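Local coordinates for tetrapyrrole methylase family protein (Chlorobaculum tepidum, PDB 3HH1) that probably methylates the 2'-hydroxyl of cytidine 1402 in 16S rRNA with S-adenosyl-L-methionine, the chain here being the N-terminal tetrapyrrole-methylase-type part of the enzyme, at residues A[12-15]-A[16-20]; A[45-49]-A[50-54]; A[70-73]-A[74-78]. All coordinates share one frame; numbering follows the deposited sequence.

Contact 1 of 3, residues A[12-15]-A[16-20]; sequences ATPL and GNLDD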
loop_
_atom_site.group_PDB
_atom_site.type_symbol
_atom_site.label_atom_id
_atom_site.label_comp_id
_atom_site.label_asym_id
_atom_site.label_seq_id
_atom_site.Cartn_x
_atom_site.Cartn_y
_atom_site.Cartn_z
ATOM N N ALA A 12 -6.662 -1.923 -7.096
ATOM C CA ALA A 12 -5.549 -2.808 -7.400
ATOM C C ALA A 12 -5.794 -3.467 -8.750
ATOM O O ALA A 12 -6.894 -3.928 -8.991
ATOM C CB ALA A 12 -5.396 -3.894 -6.320
ATOM N N THR A 13 -4.797 -3.488 -9.635
ATOM C CA THR A 13 -5.005 -4.029 -10.974
ATOM C C THR A 13 -3.952 -5.078 -11.271
ATOM O O THR A 13 -2.795 -4.862 -10.996
ATOM C CB THR A 13 -5.018 -2.921 -12.089
ATOM O OG1 THR A 13 -3.792 -2.188 -12.091
ATOM C CG2 THR A 13 -6.176 -1.896 -11.857
ATOM N N PRO A 14 -4.364 -6.235 -11.811
ATOM C CA PRO A 14 -3.404 -7.321 -12.145
ATOM C C PRO A 14 -2.689 -7.005 -13.444
ATOM O O PRO A 14 -3.181 -6.184 -14.232
ATOM C CB PRO A 14 -4.312 -8.525 -12.345
ATOM C CG PRO A 14 -5.571 -7.921 -12.923
ATOM C CD PRO A 14 -5.740 -6.580 -12.199
ATOM N N LEU A 15 -1.562 -7.655 -13.692
ATOM C CA LEU A 15 -0.819 -7.443 -14.933
ATOM C C LEU A 15 -1.523 -8.114 -16.132
ATOM O O LEU A 15 -1.533 -7.579 -17.245
ATOM C CB LEU A 15 0.624 -7.961 -14.791
ATOM C CG LEU A 15 1.674 -7.661 -15.879
ATOM C CD1 LEU A 15 1.498 -8.525 -17.148
ATOM C CD2 LEU A 15 1.713 -6.176 -16.217
ATOM N N GLY A 16 -2.110 -9.279 -15.903
ATOM C CA GLY A 16 -2.826 -9.993 -16.962
ATOM C C GLY A 16 -4.197 -10.394 -16.468
ATOM O O GLY A 16 -4.570 -10.037 -15.360
ATOM N N ASN A 17 -4.940 -11.141 -17.286
ATOM C CA ASN A 17 -6.284 -11.583 -16.922
ATOM C C ASN A 17 -7.065 -10.429 -16.328
ATOM O O ASN A 17 -7.724 -10.562 -15.297
ATOM C CB ASN A 17 -6.242 -12.738 -15.936
ATOM C CG ASN A 17 -5.920 -14.042 -16.596
ATOM O OD1 ASN A 17 -5.934 -14.149 -17.829
ATOM N ND2 ASN A 17 -5.621 -15.061 -15.785
ATOM N N LEU A 18 -6.981 -9.294 -17.013
ATOM C CA LEU A 18 -7.708 -8.112 -16.610
ATOM C C LEU A 18 -9.211 -8.352 -16.517
ATOM O O LEU A 18 -9.876 -7.707 -15.736
ATOM C CB LEU A 18 -7.456 -6.984 -17.593
ATOM C CG LEU A 18 -6.035 -6.426 -17.578
ATOM C CD1 LEU A 18 -5.919 -5.290 -18.568
ATOM C CD2 LEU A 18 -5.645 -5.974 -16.163
ATOM N N ASP A 19 -9.748 -9.235 -17.359
ATOM C CA ASP A 19 -11.212 -9.469 -17.377
ATOM C C ASP A 19 -11.713 -10.140 -16.089
ATOM O O ASP A 19 -12.935 -10.154 -15.828
ATOM C CB ASP A 19 -11.622 -10.266 -18.614
ATOM C CG ASP A 19 -11.716 -9.405 -19.876
ATOM O OD1 ASP A 19 -11.685 -8.132 -19.812
ATOM O OD2 ASP A 19 -11.867 -10.007 -20.940
ATOM N N ASP A 20 -10.792 -10.655 -15.258
ATOM C CA ASP A 20 -11.186 -11.156 -13.925
ATOM C C ASP A 20 -11.355 -10.088 -12.832
ATOM O O ASP A 20 -11.782 -10.396 -11.715
ATOM C CB ASP A 20 -10.233 -12.257 -13.452
ATOM C CG ASP A 20 -10.460 -13.569 -14.207
ATOM O OD1 ASP A 20 -11.575 -13.771 -14.745
ATOM O OD2 ASP A 20 -9.521 -14.388 -14.276
#
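P14 and L18 make a local apolar contact round the turn that follows strand 8-13, at the surface of the domain. The chain leaves the strand at T13, turns through L15, G16 and N17, and enters a short 3-10 segment at L18. The turn brings the proline ring back against the leucine four residues later. The CD2 methyl of L18 is set near the CG corner of the proline ring, with CG of P14 3.8 Å from CD2 of L18. The same methyl also meets the proline backbone, with L18 CD2 3.1 Å from P14 O. That contact is close for a carbon and an oxygen. The L18 torsions, chi1 -69° with CG anti to the carbonyl carbon and chi2 -179°, direct CD2 back to P14. The ring also meets backbone: CB and CG of P14 each lie 3.4 Å from G16 O. N17 has positive phi and psi, which helps to reverse the chain before L18. D20 N bonds to N17 O (3.1 Å), an i to i+3 bond of the 3-10 turn. P14 and L18 themselves meet by van der Waals packing. Around them, T13 is tied to the neighbouring strand 82-87 through T86, and M21 touches P14. L18 rests on L46 and H49 of helix 40-49, so the turn lies between the end of strand 8-13 and the C-terminal end of that helix.

Contact 2 of 3, residues A[45-49]-A[50-54]; sequences ILLKH and FGIEG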
loop_
_atom_site.group_PDB
_atom_site.type_symbol
_atom_site.label_atom_id
_atom_site.label_comp_id
_atom_site.label_asym_id
_atom_site.label_seq_id
_atom_site.Cartn_x
_atom_site.Cartn_y
_atom_site.Cartn_z
ATOM N N ILE A 45 -2.855 0.961 -21.234
ATOM C CA ILE A 45 -3.163 -0.343 -21.740
ATOM C C ILE A 45 -4.415 -0.917 -21.061
ATOM O O ILE A 45 -5.311 -1.426 -21.735
ATOM C CB ILE A 45 -1.971 -1.311 -21.566
ATOM C CG1 ILE A 45 -0.829 -0.907 -22.502
ATOM C CG2 ILE A 45 -2.395 -2.725 -21.862
ATOM C CD1 ILE A 45 0.499 -1.595 -22.191
ATOM N N LEU A 46 -4.474 -0.819 -19.744
ATOM C CA LEU A 46 -5.662 -1.250 -18.975
ATOM C C LEU A 46 -6.943 -0.548 -19.404
ATOM O O LEU A 46 -7.950 -1.182 -19.645
ATOM C CB LEU A 46 -5.427 -1.061 -17.473
ATOM C CG LEU A 46 -6.534 -1.611 -16.542
ATOM C CD1 LEU A 46 -5.920 -2.159 -15.261
ATOM C CD2 LEU A 46 -7.560 -0.541 -16.290
ATOM N N LEU A 47 -6.890 0.777 -19.490
ATOM C CA LEU A 47 -8.051 1.543 -19.899
ATOM C C LEU A 47 -8.524 1.193 -21.306
ATOM O O LEU A 47 -9.708 1.018 -21.513
ATOM C CB LEU A 47 -7.786 3.047 -19.765
ATOM C CG LEU A 47 -7.485 3.486 -18.313
ATOM C CD1 LEU A 47 -7.170 4.978 -18.264
ATOM C CD2 LEU A 47 -8.529 3.102 -17.255
ATOM N N LYS A 48 -7.602 1.078 -22.259
ATOM C CA LYS A 48 -7.928 0.685 -23.607
ATOM C C LYS A 48 -8.606 -0.679 -23.596
ATOM O O LYS A 48 -9.580 -0.886 -24.298
ATOM C CB LYS A 48 -6.676 0.651 -24.469
ATOM C CG LYS A 48 -6.910 0.206 -25.917
ATOM C CD LYS A 48 -5.612 -0.201 -26.618
ATOM C CE LYS A 48 -5.068 0.866 -27.550
ATOM N NZ LYS A 48 -3.990 0.306 -28.435
ATOM N N HIS A 49 -8.095 -1.601 -22.787
ATOM C CA HIS A 49 -8.684 -2.929 -22.693
ATOM C C HIS A 49 -10.171 -2.906 -22.353
ATOM O O HIS A 49 -10.954 -3.714 -22.883
ATOM C CB HIS A 49 -7.953 -3.727 -21.620
ATOM C CG HIS A 49 -8.466 -5.114 -21.437
ATOM N ND1 HIS A 49 -8.042 -6.168 -22.215
ATOM C CD2 HIS A 49 -9.351 -5.626 -20.555
ATOM C CE1 HIS A 49 -8.651 -7.275 -21.820
ATOM N NE2 HIS A 49 -9.464 -6.966 -20.825
ATOM N N PHE A 50 -10.559 -2.024 -21.442
ATOM C CA PHE A 50 -11.955 -1.987 -20.995
ATOM C C PHE A 50 -12.776 -0.956 -21.762
ATOM O O PHE A 50 -13.945 -0.692 -21.415
ATOM C CB PHE A 50 -12.034 -1.697 -19.526
ATOM C CG PHE A 50 -11.558 -2.810 -18.665
ATOM C CD1 PHE A 50 -12.210 -4.022 -18.647
ATOM C CD2 PHE A 50 -10.493 -2.628 -17.818
ATOM C CE1 PHE A 50 -11.752 -5.044 -17.845
ATOM C CE2 PHE A 50 -10.066 -3.626 -17.005
ATOM C CZ PHE A 50 -10.711 -4.848 -17.015
ATOM N N GLY A 51 -12.174 -0.366 -22.782
ATOM C CA GLY A 51 -12.838 0.656 -23.582
ATOM C C GLY A 51 -13.185 1.916 -22.804
ATOM O O GLY A 51 -14.246 2.519 -23.017
ATOM N N ILE A 52 -12.285 2.315 -21.913
ATOM C CA ILE A 52 -12.437 3.516 -21.116
ATOM C C ILE A 52 -11.696 4.596 -21.893
ATOM O O ILE A 52 -10.468 4.582 -22.004
ATOM C CB ILE A 52 -11.945 3.280 -19.662
ATOM C CG1 ILE A 52 -12.839 2.212 -18.991
ATOM C CG2 ILE A 52 -11.845 4.610 -18.836
ATOM C CD1 ILE A 52 -12.303 1.655 -17.643
ATOM N N GLU A 53 -12.453 5.516 -22.458
ATOM C CA GLU A 53 -11.928 6.554 -23.330
ATOM C C GLU A 53 -12.054 7.940 -22.743
ATOM O O GLU A 53 -13.043 8.240 -22.089
ATOM C CB GLU A 53 -12.709 6.578 -24.636
ATOM C CG GLU A 53 -12.504 5.386 -25.507
ATOM C CD GLU A 53 -13.351 5.528 -26.739
ATOM O OE1 GLU A 53 -14.554 5.202 -26.626
ATOM O OE2 GLU A 53 -12.834 6.015 -27.773
ATOM N N GLY A 54 -11.061 8.764 -23.027
ATOM C CA GLY A 54 -11.090 10.191 -22.751
ATOM C C GLY A 54 -10.850 10.564 -21.297
ATOM O O GLY A 54 -11.068 11.705 -20.913
#
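A Schellman motif ends helix 40-49 here, with G51 as its C-prime residue. I52 N bonds to L47 O at 2.9 Å, and the bond is nearly straight (169°). G51 N bonds to K48 O at 3.0 Å, from above the carbonyl plane and not on a lone pair. G51 has the positive phi (64°) that turns the chain out of the helix. F50 N bonds to L46 O at 3.3 Å, and weakly to L47 O. Beyond the turn, I52 folds back on L47, with CG2 of I52 4.0 Å from CD2 of L47. This is the apolar contact that commonly accompanies the motif. The rings of H49 and F50 form a T-shaped pair, with planes at 87° and centroids 4.9 Å apart. The histidine edge points at the phenylalanine face, and H49 CD2 sits over the ring centre. L46 CD2 meets the edge of the F50 ring, 3.9 Å from F50 CD2. The probable bond between H49 NE2 and OD1 of D19 and the F50 face together help to hold the imidazole's rotation. R30 of helix 23-31 bonds to F50 O. Together these features are those of a glycine-terminated helix C-cap, leading into the loop before strand 57-59.

Contact 3 of 3, residues A[70-73]-A[74-78]; sequences RQVI and ELLEE. With SO4 (sulfate ion), chain E.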
loop_
_atom_site.group_PDB
_atom_site.type_symbol
_atom_site.label_atom_id
_atom_site.label_comp_id
_atom_site.label_asym_id
_atom_site.label_seq_id
_atom_site.Cartn_x
_atom_site.Cartn_y
_atom_site.Cartn_z
ATOM N N ARG A 70 -1.028 17.764 -5.728
ATOM C CA ARG A 70 -1.865 18.950 -5.757
ATOM C C ARG A 70 -3.088 18.742 -6.624
ATOM O O ARG A 70 -4.200 19.088 -6.226
ATOM C CB ARG A 70 -1.096 20.155 -6.240
ATOM C CG ARG A 70 -1.880 21.410 -6.182
ATOM C CD ARG A 70 -0.990 22.624 -6.311
ATOM N NE ARG A 70 -0.232 22.599 -7.562
ATOM C CZ ARG A 70 1.081 22.393 -7.678
ATOM N NH1 ARG A 70 1.874 22.216 -6.610
ATOM N NH2 ARG A 70 1.618 22.393 -8.894
ATOM N N GLN A 71 -2.896 18.187 -7.807
ATOM C CA GLN A 71 -4.009 17.947 -8.719
ATOM C C GLN A 71 -5.067 17.025 -8.117
ATOM O O GLN A 71 -6.276 17.285 -8.264
ATOM C CB GLN A 71 -3.532 17.335 -10.027
ATOM C CG GLN A 71 -2.773 18.308 -10.902
ATOM C CD GLN A 71 -2.324 17.619 -12.145
ATOM O OE1 GLN A 71 -2.811 17.901 -13.212
ATOM N NE2 GLN A 71 -1.483 16.638 -12.001
ATOM N N VAL A 72 -4.613 15.969 -7.450
ATOM C CA VAL A 72 -5.529 14.996 -6.848
ATOM C C VAL A 72 -6.273 15.631 -5.685
ATOM O O VAL A 72 -7.506 15.506 -5.600
ATOM C CB VAL A 72 -4.783 13.722 -6.395
ATOM C CG1 VAL A 72 -5.633 12.840 -5.423
ATOM C CG2 VAL A 72 -4.269 12.942 -7.618
ATOM N N ILE A 73 -5.555 16.333 -4.810
ATOM C CA ILE A 73 -6.203 16.971 -3.664
ATOM C C ILE A 73 -7.199 18.021 -4.109
ATOM O O ILE A 73 -8.297 18.094 -3.559
ATOM C CB ILE A 73 -5.187 17.591 -2.649
ATOM C CG1 ILE A 73 -4.285 16.515 -2.011
ATOM C CG2 ILE A 73 -5.904 18.451 -1.559
ATOM C CD1 ILE A 73 -4.956 15.543 -1.105
ATOM N N GLU A 74 -6.853 18.813 -5.126
ATOM C CA GLU A 74 -7.773 19.812 -5.630
ATOM C C GLU A 74 -9.016 19.162 -6.174
ATOM O O GLU A 74 -10.133 19.639 -5.909
ATOM C CB GLU A 74 -7.099 20.725 -6.648
ATOM C CG GLU A 74 -6.112 21.645 -5.950
ATOM C CD GLU A 74 -5.359 22.585 -6.872
ATOM O OE1 GLU A 74 -5.562 22.534 -8.100
ATOM O OE2 GLU A 74 -4.530 23.372 -6.353
ATOM N N LEU A 75 -8.867 18.079 -6.933
ATOM C CA LEU A 75 -10.044 17.409 -7.496
ATOM C C LEU A 75 -10.956 16.838 -6.382
ATOM O O LEU A 75 -12.163 16.986 -6.432
ATOM C CB LEU A 75 -9.611 16.335 -8.443
ATOM C CG LEU A 75 -10.529 15.835 -9.561
ATOM C CD1 LEU A 75 -11.483 16.891 -10.164
ATOM C CD2 LEU A 75 -9.657 15.232 -10.617
ATOM N N LEU A 76 -10.362 16.214 -5.381
ATOM C CA LEU A 76 -11.118 15.668 -4.234
ATOM C C LEU A 76 -11.837 16.775 -3.450
ATOM O O LEU A 76 -13.020 16.652 -3.095
ATOM C CB LEU A 76 -10.167 14.909 -3.327
ATOM C CG LEU A 76 -9.556 13.590 -3.820
ATOM C CD1 LEU A 76 -8.504 13.074 -2.840
ATOM C CD2 LEU A 76 -10.646 12.536 -4.117
ATOM N N GLU A 77 -11.145 17.884 -3.222
ATOM C CA GLU A 77 -11.773 19.011 -2.519
ATOM C C GLU A 77 -12.949 19.588 -3.313
ATOM O O GLU A 77 -13.914 20.117 -2.730
ATOM C CB GLU A 77 -10.759 20.119 -2.279
ATOM C CG GLU A 77 -9.617 19.772 -1.342
ATOM C CD GLU A 77 -10.019 19.777 0.112
ATOM O OE1 GLU A 77 -11.165 20.166 0.409
ATOM O OE2 GLU A 77 -9.181 19.403 0.980
ATOM N N GLU A 78 -12.847 19.550 -4.641
ATOM C CA GLU A 78 -13.930 19.974 -5.488
ATOM C C GLU A 78 -15.080 18.965 -5.621
ATOM O O GLU A 78 -16.009 19.228 -6.387
ATOM C CB GLU A 78 -13.409 20.352 -6.880
ATOM C CG GLU A 78 -12.441 21.557 -6.893
ATOM C CD GLU A 78 -13.139 22.884 -6.770
ATOM O OE1 GLU A 78 -14.347 22.900 -6.402
ATOM O OE2 GLU A 78 -12.477 23.926 -7.041
HETATM S S SO4 E . 0.489 23.342 -12.282
HETATM O O1 SO4 E . -0.057 22.768 -11.044
HETATM O O2 SO4 E . 0.765 24.764 -12.068
HETATM O O3 SO4 E . 1.733 22.670 -12.655
HETATM O O4 SO4 E . -0.450 23.187 -13.394
#
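R70 and E74 lie side by side on helix 65-77, one turn apart and pointing the same way. Their meeting is along the aliphatic part of the arginine. E74 OE2 is 3.3 Å from R70 CG. R70 NE and E74 OE2 are 4.5 Å apart, too far for a salt bridge. The guanidinium and carboxylate planes are turned 55° apart. The arginine chain bends at chi3 (58°), and its head turns to a sulfate ion. R70 NH2 donates to O1 of the sulfate at 2.8 Å, almost straight at 176°. The sulfate lies at the guanidinium edge, near its plane, and R67 NE also bonds to it. On another side of the helix, V72 and L76 lie side by side, with V72 CG1 3.9 Å from L76 CD1. This pair faces inward, V72 on A36 and V58 of the sheet and L76 on A104 of helix 98-106. I73 and E77 also lie side by side, with I73 CG2 3.9 Å from E77 CG. Regular backbone bonds join the turns, such as E74 N to R70 O at 2.9 Å. Q71 OE1 accepts a hydrogen bond from R56 NH2. The sulfate probably comes from the crystallisation liquor. R67 and R70 together hold this one anion at the surface; no function follows from it. R70 directs an N-H to the sulfate and meets E74 through CG and CD, so any charge effect of E74 on R70 is probably through space.

Overall arrangement
The three contacts come in series along one chain, all within the tetrapyrrole methylase-type domain. Contacts 1 and 2 adjoin, with centres about 13 Å apart. Contact 1 follows strand 8-13 of the parallel sheet, and contact 2 ends helix 40-49. The turn packs on the helix end: D19 OD1 lies 2.7 Å from H49 NE2, a probable hydrogen bond, and T13 packs on L46. Contact 3 is separate, on helix 65-77, which packs on strands 34-37 and 57-59. Its centre is about 27 Å from that of contact 1, on the opposite side of the chain's centre, and about 23 Å from that of contact 2. Contacts 1 and 2 thus form one joined region, and contact 3 another.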